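Local coordinates for protein acyl-CoA dehydrogenase (PDB 3PFD) that probably catalyses the oxidation of saturated acyl-CoA thioesters to 2,3-dehydroacyl-CoA, using a bound flavin adenine dinucleotide cofactor in fatty acid metabolism, at residues C[29-33]-C[58-64]. Residues are numbered along the deposited sequence; the frame is centred on the assembly and turned at random.
Sequences AIRAL and ALNSSGF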
ATOM      1  N   ALA C  29      24.390  16.645  20.666  1.00 29.67           N
ATOM      2  CA  ALA C  29      24.415  16.466  22.119  1.00 28.75           C
ATOM      3  C   ALA C  29      23.422  15.417  22.621  1.00 27.62           C
ATOM      4  O   ALA C  29      23.790  14.572  23.432  1.00 27.67           O
ATOM      5  CB  ALA C  29      24.175  17.792  22.825  1.00 29.38           C
ATOM      6  N   ILE C  30      22.166  15.473  22.162  1.00 26.37           N
ATOM      7  CA  ILE C  30      21.187  14.465  22.593  1.00 24.90           C
ATOM      8  C   ILE C  30      21.476  13.079  22.051  1.00 24.77           C
ATOM      9  O   ILE C  30      21.306  12.112  22.772  1.00 24.75           O
ATOM     10  CB  ILE C  30      19.691  14.852  22.367  1.00 24.15           C
ATOM     11  CG1 ILE C  30      18.772  13.799  22.996  1.00 23.57           C
ATOM     12  CG2 ILE C  30      19.374  15.051  20.909  1.00 21.03           C
ATOM     13  CD1 ILE C  30      18.962  13.620  24.513  1.00 25.05           C
ATOM     14  N   ARG C  31      21.937  12.982  20.802  1.00 25.21           N
ATOM     15  CA  ARG C  31      22.356  11.688  20.250  1.00 25.09           C
ATOM     16  C   ARG C  31      23.485  11.056  21.049  1.00 26.05           C
ATOM     17  O   ARG C  31      23.487   9.847  21.254  1.00 26.12           O
ATOM     18  CB  ARG C  31      22.800  11.787  18.787  1.00 25.28           C
ATOM     19  CG  ARG C  31      23.160  10.405  18.200  1.00 25.83           C
ATOM     20  CD  ARG C  31      23.316  10.405  16.715  1.00 28.40           C
ATOM     21  NE  ARG C  31      21.996  10.366  16.075  1.00 32.13           N
ATOM     22  CZ  ARG C  31      21.777  10.094  14.788  1.00 31.24           C
ATOM     23  NH1 ARG C  31      22.796   9.830  13.964  1.00 32.45           N
ATOM     24  NH2 ARG C  31      20.536  10.084  14.328  1.00 28.45           N
ATOM     25  N   ALA C  32      24.467  11.860  21.459  1.00 27.07           N
ATOM     26  CA  ALA C  32      25.616  11.327  22.216  1.00 27.72           C
ATOM     27  C   ALA C  32      25.153  10.788  23.562  1.00 27.44           C
ATOM     28  O   ALA C  32      25.507   9.681  23.945  1.00 27.82           O
ATOM     29  CB  ALA C  32      26.709  12.381  22.390  1.00 27.70           C
ATOM     30  N   LEU C  33      24.318  11.551  24.256  1.00 27.64           N
ATOM     31  CA  LEU C  33      23.748  11.089  25.512  1.00 27.32           C
ATOM     32  C   LEU C  33      22.904   9.829  25.315  1.00 26.93           C
ATOM     33  O   LEU C  33      23.039   8.871  26.072  1.00 26.52           O
ATOM     34  CB  LEU C  33      22.907  12.188  26.153  1.00 27.79           C
ATOM     35  CG  LEU C  33      22.470  11.856  27.577  1.00 28.28           C
ATOM     36  CD1 LEU C  33      22.556  13.108  28.384  1.00 32.42           C
ATOM     37  CD2 LEU C  33      21.071  11.247  27.651  1.00 29.63           C
ATOM     38  N   ALA C  58      20.239  10.296  33.484  1.00 29.08           N
ATOM     39  CA  ALA C  58      21.033  10.975  32.467  1.00 29.23           C
ATOM     40  C   ALA C  58      20.282  12.180  31.889  1.00 29.26           C
ATOM     41  O   ALA C  58      20.856  13.257  31.720  1.00 28.94           O
ATOM     42  CB  ALA C  58      21.414   9.997  31.372  1.00 29.07           C
ATOM     43  N   LEU C  59      18.994  11.996  31.610  1.00 28.65           N
ATOM     44  CA  LEU C  59      18.182  13.075  31.059  1.00 29.34           C
ATOM     45  C   LEU C  59      18.033  14.212  32.076  1.00 30.63           C
ATOM     46  O   LEU C  59      18.245  15.365  31.723  1.00 31.06           O
ATOM     47  CB  LEU C  59      16.825  12.555  30.536  1.00 27.81           C
ATOM     48  CG  LEU C  59      16.851  11.640  29.286  1.00 26.98           C
ATOM     49  CD1 LEU C  59      15.521  10.897  29.079  1.00 22.79           C
ATOM     50  CD2 LEU C  59      17.231  12.381  27.986  1.00 24.19           C
ATOM     51  N   ASN C  60      17.709  13.869  33.331  1.00 31.62           N
ATOM     52  CA  ASN C  60      17.538  14.834  34.421  1.00 32.96           C
ATOM     53  C   ASN C  60      18.806  15.650  34.678  1.00 35.09           C
ATOM     54  O   ASN C  60      18.745  16.882  34.814  1.00 36.35           O
ATOM     55  CB  ASN C  60      17.133  14.127  35.741  1.00 32.85           C
ATOM     56  CG  ASN C  60      15.651  13.761  35.805  1.00 31.00           C
ATOM     57  OD1 ASN C  60      14.819  14.275  35.051  1.00 31.30           O
ATOM     58  ND2 ASN C  60      15.318  12.867  36.723  1.00 28.71           N
ATOM     59  N   SER C  61      19.950  14.971  34.755  1.00 35.60           N
ATOM     60  CA  SER C  61      21.194  15.648  35.114  1.00 37.10           C
ATOM     61  C   SER C  61      21.848  16.422  33.958  1.00 37.10           C
ATOM     62  O   SER C  61      22.581  17.371  34.194  1.00 38.01           O
ATOM     63  CB  SER C  61      22.177  14.692  35.803  1.00 37.53           C
ATOM     64  OG  SER C  61      22.777  13.800  34.883  1.00 39.81           O
ATOM     65  N   SER C  62      21.580  16.044  32.713  1.00 36.13           N
ATOM     66  CA  SER C  62      22.046  16.857  31.600  1.00 35.93           C
ATOM     67  C   SER C  62      20.984  17.891  31.166  1.00 35.20           C
ATOM     68  O   SER C  62      21.185  18.609  30.189  1.00 35.23           O
ATOM     69  CB  SER C  62      22.455  15.985  30.431  1.00 35.53           C
ATOM     70  OG  SER C  62      21.289  15.427  29.837  1.00 38.69           O
ATOM     71  N   GLY C  63      19.867  17.957  31.899  1.00 34.18           N
ATOM     72  CA  GLY C  63      18.799  18.920  31.629  1.00 33.60           C
ATOM     73  C   GLY C  63      18.031  18.688  30.335  1.00 32.13           C
ATOM     74  O   GLY C  63      17.558  19.631  29.736  1.00 31.99           O
ATOM     75  N   PHE C  64      17.911  17.431  29.914  1.00 31.43           N
ATOM     76  CA  PHE C  64      17.179  17.080  28.690  1.00 30.88           C
ATOM     77  C   PHE C  64      15.765  16.538  28.910  1.00 30.04           C
ATOM     78  O   PHE C  64      15.092  16.160  27.952  1.00 29.54           O
ATOM     79  CB  PHE C  64      17.990  16.104  27.825  1.00 30.47           C
ATOM     80  CG  PHE C  64      18.965  16.782  26.912  1.00 32.79           C
ATOM     81  CD1 PHE C  64      18.519  17.581  25.860  1.00 33.14           C
ATOM     82  CD2 PHE C  64      20.335  16.638  27.100  1.00 34.49           C
ATOM     83  CE1 PHE C  64      19.419  18.222  25.023  1.00 33.86           C
ATOM     84  CE2 PHE C  64      21.237  17.268  26.256  1.00 34.62           C
ATOM     85  CZ  PHE C  64      20.775  18.067  25.215  1.00 33.97           C
TER
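Leu-33 of helix 24-47 reaches across to the last turn of helix 53-61 and splits its two methyls between different neighbours. CD2 settles against Ala-58 CB at 3.9 Å and Leu-59 CD2 at 4.0 Å. CD1 lies between that turn and the ring of Phe-64, coming within 3.0 Å of Ser-62 OG. This is too short for a methyl beside a hydroxyl and makes the placement of CD1, with chi2 at an unstaggered 141°, doubtful. Ser-62 OG turns back to Ala-58 O, 2.9 Å away, while Ser-62 N binds the same oxygen from the opposite face.

One turn earlier, Ile-30 places CG1 anti to its backbone N (chi1 -174°) and lays CD1 over one face of Phe-64. The methyl stands 4.2 Å from the ring centroid, 19° off the normal, in a CH-pi contact, and also touches Leu-59 CD2. Ala-29 CB approaches the far end of the ring, 4.2 Å from CZ. Phe-64 closes a Schellman motif: its N bonds to Leu-59 O, Gly-63 takes a positive phi, and a weak Gly-63 N to Asn-60 O bond completes it. The Phe-64 CB points toward 29-33. Val-86 and Val-90 of helix 80-91 extend this apolar cluster, touching Phe-64 and both Ile-30 and Leu-59, respectively.

The contact joins two helices of the N-terminal alpha-helical domain of the acyl-CoA dehydrogenase fold. Methyl packing and one aromatic face hold the segments together, while the Ser-62 hydroxyl is satisfied by Ala-58 O of its own segment; the contact thus rests on apolar burial, not directional bonds.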